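Local atomic coordinates of cystatin-F (Homo sapiens, PDB entry 2CH9), a protein that inhibits papain-like cysteine proteases such as papain and cathepsin L, though more weakly than other cystatins, and forms a disulfide-linked homodimer. Residues T45-A59 / M70-K82. Sequence-based numbering, arbitrary orientation.
Sequences TNDMFLFKESRITRA and MLEVEIGRTTCKK. With FUL (beta-L-fucopyranose), chain B.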
# COMPACT_ATOMS: atom_id res chain seq x y z
N THR A 45 13.13 -15.85 -8.04
CA THR A 45 13.71 -15.84 -9.38
C THR A 45 14.72 -16.98 -9.49
O THR A 45 15.04 -17.62 -8.49
CB THR A 45 14.38 -14.49 -9.70
OG1 THR A 45 15.36 -14.18 -8.69
CG2 THR A 45 13.35 -13.37 -9.76
N ASN A 46 15.20 -17.24 -10.70
CA ASN A 46 16.17 -18.30 -10.92
C ASN A 46 17.46 -17.83 -11.55
O ASN A 46 17.93 -18.43 -12.50
CB ASN A 46 15.58 -19.40 -11.79
CG ASN A 46 14.49 -20.17 -11.09
OD1 ASN A 46 14.76 -21.21 -10.46
ND2 ASN A 46 13.26 -19.67 -11.19
N ASP A 47 18.03 -16.75 -11.04
CA ASP A 47 19.33 -16.32 -11.50
C ASP A 47 20.37 -17.30 -10.95
O ASP A 47 20.08 -18.07 -10.02
CB ASP A 47 19.64 -14.90 -11.02
CG ASP A 47 20.70 -14.21 -11.87
OD1 ASP A 47 20.40 -13.82 -13.02
OD2 ASP A 47 21.84 -14.08 -11.39
N MET A 48 21.56 -17.28 -11.51
CA MET A 48 22.63 -18.11 -10.98
C MET A 48 23.38 -17.39 -9.85
O MET A 48 24.06 -18.03 -9.04
CB MET A 48 23.52 -18.60 -12.12
CG MET A 48 24.92 -18.04 -12.20
SD MET A 48 25.98 -19.36 -12.85
CE MET A 48 25.81 -20.60 -11.56
N PHE A 49 23.23 -16.07 -9.79
CA PHE A 49 23.81 -15.26 -8.71
C PHE A 49 22.75 -14.64 -7.80
O PHE A 49 21.61 -14.42 -8.21
CB PHE A 49 24.70 -14.16 -9.28
CG PHE A 49 25.92 -14.66 -10.01
CD1 PHE A 49 27.02 -15.14 -9.31
CD2 PHE A 49 25.96 -14.65 -11.40
CE1 PHE A 49 28.15 -15.60 -9.97
CE2 PHE A 49 27.10 -15.12 -12.08
CZ PHE A 49 28.19 -15.60 -11.36
N LEU A 50 23.14 -14.37 -6.56
CA LEU A 50 22.29 -13.62 -5.64
C LEU A 50 22.32 -12.12 -5.98
O LEU A 50 23.36 -11.57 -6.39
CB LEU A 50 22.72 -13.82 -4.18
CG LEU A 50 22.66 -15.18 -3.49
CD1 LEU A 50 23.34 -15.06 -2.13
CD2 LEU A 50 21.22 -15.67 -3.34
N PHE A 51 21.19 -11.45 -5.79
CA PHE A 51 21.13 -10.00 -5.91
C PHE A 51 21.18 -9.39 -4.52
O PHE A 51 20.90 -10.07 -3.54
CB PHE A 51 19.85 -9.58 -6.63
CG PHE A 51 19.93 -9.72 -8.13
CD1 PHE A 51 20.09 -10.97 -8.72
CD2 PHE A 51 19.82 -8.59 -8.95
CE1 PHE A 51 20.15 -11.09 -10.12
CE2 PHE A 51 19.89 -8.70 -10.34
CZ PHE A 51 20.05 -9.96 -10.93
N LYS A 52 21.53 -8.11 -4.44
CA LYS A 52 21.61 -7.38 -3.18
C LYS A 52 21.08 -5.96 -3.37
O LYS A 52 21.25 -5.36 -4.44
CB LYS A 52 23.07 -7.36 -2.70
CG LYS A 52 23.35 -6.68 -1.37
CD LYS A 52 24.84 -6.74 -1.05
CE LYS A 52 25.16 -6.09 0.27
NZ LYS A 52 26.64 -6.12 0.55
N GLU A 53 20.42 -5.43 -2.35
CA GLU A 53 19.93 -4.05 -2.43
C GLU A 53 21.14 -3.13 -2.66
O GLU A 53 22.17 -3.26 -1.99
CB GLU A 53 19.13 -3.69 -1.18
CG GLU A 53 19.94 -3.45 0.12
CD GLU A 53 20.42 -4.72 0.82
OE1 GLU A 53 20.16 -5.86 0.36
OE2 GLU A 53 21.08 -4.57 1.86
N SER A 54 21.03 -2.23 -3.64
CA SER A 54 22.14 -1.33 -3.95
C SER A 54 21.86 0.13 -3.59
O SER A 54 22.79 0.87 -3.32
CB SER A 54 22.58 -1.47 -5.42
OG SER A 54 21.59 -1.03 -6.32
N ARG A 55 20.59 0.53 -3.59
CA ARG A 55 20.22 1.91 -3.29
C ARG A 55 18.76 1.98 -2.89
O ARG A 55 17.92 1.35 -3.50
CB ARG A 55 20.49 2.81 -4.52
CG ARG A 55 20.25 4.29 -4.30
CD ARG A 55 21.02 5.14 -5.32
NE ARG A 55 20.36 5.17 -6.62
CZ ARG A 55 19.92 6.27 -7.23
NH1 ARG A 55 20.07 7.47 -6.66
NH2 ARG A 55 19.33 6.19 -8.42
N ILE A 56 18.46 2.76 -1.86
CA ILE A 56 17.08 3.00 -1.47
C ILE A 56 16.81 4.46 -1.75
O ILE A 56 17.37 5.34 -1.09
CB ILE A 56 16.84 2.68 0.01
CG1 ILE A 56 17.24 1.25 0.31
CG2 ILE A 56 15.37 2.95 0.38
CD1 ILE A 56 17.58 1.01 1.74
N THR A 57 15.96 4.72 -2.75
CA THR A 57 15.75 6.09 -3.21
C THR A 57 14.61 6.79 -2.48
O THR A 57 14.68 8.00 -2.23
CB THR A 57 15.56 6.17 -4.74
OG1 THR A 57 14.81 5.03 -5.19
CG2 THR A 57 16.90 6.14 -5.43
N ARG A 58 13.57 6.03 -2.12
CA ARG A 58 12.40 6.59 -1.44
C ARG A 58 11.84 5.57 -0.46
O ARG A 58 11.96 4.36 -0.67
CB ARG A 58 11.32 7.03 -2.45
CG ARG A 58 11.76 8.22 -3.28
CD ARG A 58 10.67 8.85 -4.15
NE ARG A 58 10.59 8.21 -5.46
CZ ARG A 58 9.83 8.63 -6.47
NH1 ARG A 58 9.06 9.71 -6.34
NH2 ARG A 58 9.82 7.96 -7.63
N ALA A 59 11.24 6.05 0.62
CA ALA A 59 10.72 5.17 1.67
C ALA A 59 9.57 5.85 2.41
O ALA A 59 9.66 7.04 2.75
CB ALA A 59 11.82 4.82 2.66
N MET A 70 6.98 0.99 2.62
CA MET A 70 6.76 1.09 1.18
C MET A 70 8.06 1.66 0.63
O MET A 70 8.43 2.78 0.98
CB MET A 70 5.58 2.02 0.87
CG MET A 70 4.30 1.57 1.55
SD MET A 70 2.98 2.76 1.39
CE MET A 70 1.59 1.75 1.93
N LEU A 71 8.75 0.88 -0.20
CA LEU A 71 10.13 1.20 -0.57
C LEU A 71 10.33 1.26 -2.07
O LEU A 71 9.76 0.47 -2.82
CB LEU A 71 11.12 0.17 -0.00
CG LEU A 71 11.12 -0.16 1.48
CD1 LEU A 71 12.21 -1.17 1.73
CD2 LEU A 71 11.35 1.09 2.36
N GLU A 72 11.14 2.23 -2.48
CA GLU A 72 11.69 2.29 -3.82
C GLU A 72 13.17 1.95 -3.65
O GLU A 72 13.94 2.73 -3.09
CB GLU A 72 11.51 3.70 -4.40
CG GLU A 72 11.90 3.84 -5.85
CD GLU A 72 11.73 5.27 -6.35
OE1 GLU A 72 12.55 6.15 -5.97
OE2 GLU A 72 10.79 5.52 -7.13
N VAL A 73 13.56 0.79 -4.15
CA VAL A 73 14.86 0.20 -3.85
C VAL A 73 15.49 -0.33 -5.16
O VAL A 73 14.80 -0.95 -5.97
CB VAL A 73 14.75 -0.91 -2.76
CG1 VAL A 73 13.55 -1.82 -3.01
CG2 VAL A 73 16.04 -1.71 -2.62
N GLU A 74 16.76 -0.02 -5.39
CA GLU A 74 17.48 -0.61 -6.50
C GLU A 74 18.20 -1.86 -6.02
O GLU A 74 18.75 -1.88 -4.92
CB GLU A 74 18.45 0.39 -7.13
CG GLU A 74 17.76 1.45 -8.00
CD GLU A 74 18.67 2.61 -8.35
OE1 GLU A 74 19.91 2.43 -8.39
OE2 GLU A 74 18.15 3.72 -8.59
N ILE A 75 18.19 -2.91 -6.84
CA ILE A 75 18.91 -4.14 -6.53
C ILE A 75 19.89 -4.47 -7.65
O ILE A 75 19.64 -4.13 -8.80
CB ILE A 75 17.96 -5.32 -6.27
CG1 ILE A 75 17.16 -5.68 -7.53
CG2 ILE A 75 17.02 -5.00 -5.09
CD1 ILE A 75 16.42 -7.00 -7.40
N GLY A 76 21.00 -5.10 -7.30
CA GLY A 76 22.04 -5.42 -8.27
C GLY A 76 22.60 -6.82 -8.11
O GLY A 76 22.65 -7.35 -6.99
N ARG A 77 23.03 -7.41 -9.22
CA ARG A 77 23.61 -8.75 -9.20
C ARG A 77 24.96 -8.73 -8.50
O ARG A 77 25.79 -7.86 -8.77
CB ARG A 77 23.72 -9.32 -10.61
CG ARG A 77 24.16 -10.78 -10.62
CD ARG A 77 24.38 -11.33 -12.02
NE ARG A 77 23.14 -11.74 -12.68
CZ ARG A 77 22.75 -11.32 -13.88
NH1 ARG A 77 23.51 -10.49 -14.59
NH2 ARG A 77 21.60 -11.75 -14.40
N THR A 78 25.17 -9.67 -7.58
CA THR A 78 26.45 -9.83 -6.89
C THR A 78 27.27 -10.97 -7.51
O THR A 78 26.81 -11.66 -8.42
CB THR A 78 26.28 -10.12 -5.38
OG1 THR A 78 25.74 -11.44 -5.20
CG2 THR A 78 25.36 -9.11 -4.72
N THR A 79 28.48 -11.17 -7.00
CA THR A 79 29.37 -12.23 -7.47
C THR A 79 29.20 -13.53 -6.66
O THR A 79 29.97 -14.47 -6.82
CB THR A 79 30.85 -11.80 -7.41
OG1 THR A 79 31.20 -11.50 -6.05
CG2 THR A 79 31.11 -10.58 -8.28
N CYS A 80 28.19 -13.55 -5.79
CA CYS A 80 27.92 -14.72 -4.96
C CYS A 80 26.89 -15.59 -5.62
O CYS A 80 25.79 -15.13 -5.93
CB CYS A 80 27.36 -14.32 -3.61
SG CYS A 80 28.49 -13.64 -2.41
N LYS A 81 27.23 -16.86 -5.80
CA LYS A 81 26.30 -17.82 -6.38
C LYS A 81 25.15 -18.15 -5.44
O LYS A 81 25.31 -18.19 -4.21
CB LYS A 81 27.04 -19.08 -6.83
CG LYS A 81 27.78 -18.90 -8.15
CD LYS A 81 28.18 -20.23 -8.75
CE LYS A 81 28.91 -20.04 -10.06
NZ LYS A 81 29.01 -21.32 -10.84
N LYS A 82 23.97 -18.35 -6.03
CA LYS A 82 22.79 -18.80 -5.32
C LYS A 82 22.99 -20.25 -4.85
O LYS A 82 23.83 -20.96 -5.39
CB LYS A 82 21.58 -18.70 -6.26
CG LYS A 82 20.27 -18.60 -5.53
CD LYS A 82 19.09 -18.32 -6.46
CE LYS A 82 17.81 -18.77 -5.77
NZ LYS A 82 16.61 -18.64 -6.63
C1 FUL B . 10.01 -21.20 -6.69
C2 FUL B . 9.07 -21.09 -7.89
O2 FUL B . 7.74 -21.46 -7.59
C3 FUL B . 9.20 -19.60 -8.22
O3 FUL B . 8.29 -19.19 -9.23
C4 FUL B . 10.68 -19.31 -8.58
O4 FUL B . 10.96 -19.88 -9.85
C5 FUL B . 11.64 -19.85 -7.50
C6 FUL B . 13.12 -19.77 -7.87
O5 FUL B . 11.34 -21.20 -7.16
O HOH W 1 16.79 -20.90 -8.05
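E72 receives T57 and R58 together on its carboxylate. T57 OG1 donates a 2.6 Å hydrogen bond to E72 OE1 on the anti side, while R58 NE approaches the same oxygen at 2.9 Å from above the carboxylate plane. The R58 salt bridge is side-on, for its NH2 takes E72 OE2 on the syn side at 2.7 Å. E72 CG stands anti to the backbone N (chi1 -173°) and the chain runs on extended, bringing the carboxylate to both; two donors on OE1 and a third on OE2 fix its rotation.

E74 repeats the theme less evenly: R55 lies alongside it in a salt bridge, NH2 to E74 OE2 at 2.7 Å, but the guanidinium and carboxylate planes are 69° apart and the bond from R55 NE to OE1 is weak. Both glutamates sit opposite classic beta bulges, S54-R55 facing E74 and T57-R58 facing E72, in the antiparallel hairpin 49-63/67-78 of the cystatin fold, whose sheet wraps helix 28-44; E53 and I75 touch that helix at V38.

K82 crosses L50 at about a right angle, CG 3.8 Å from L50 CD2, and its NZ bonds to N42 O at the helix end and to a water shared with N46 OD1. N46 ND2 donates to O4 of the glycan fucose. R77 CB packs over the F51 face, 3.9 Å from the ring centroid; NE and NH2 form a salt bridge with D47, planes only 13° apart, while NH1 bonds to L99 O.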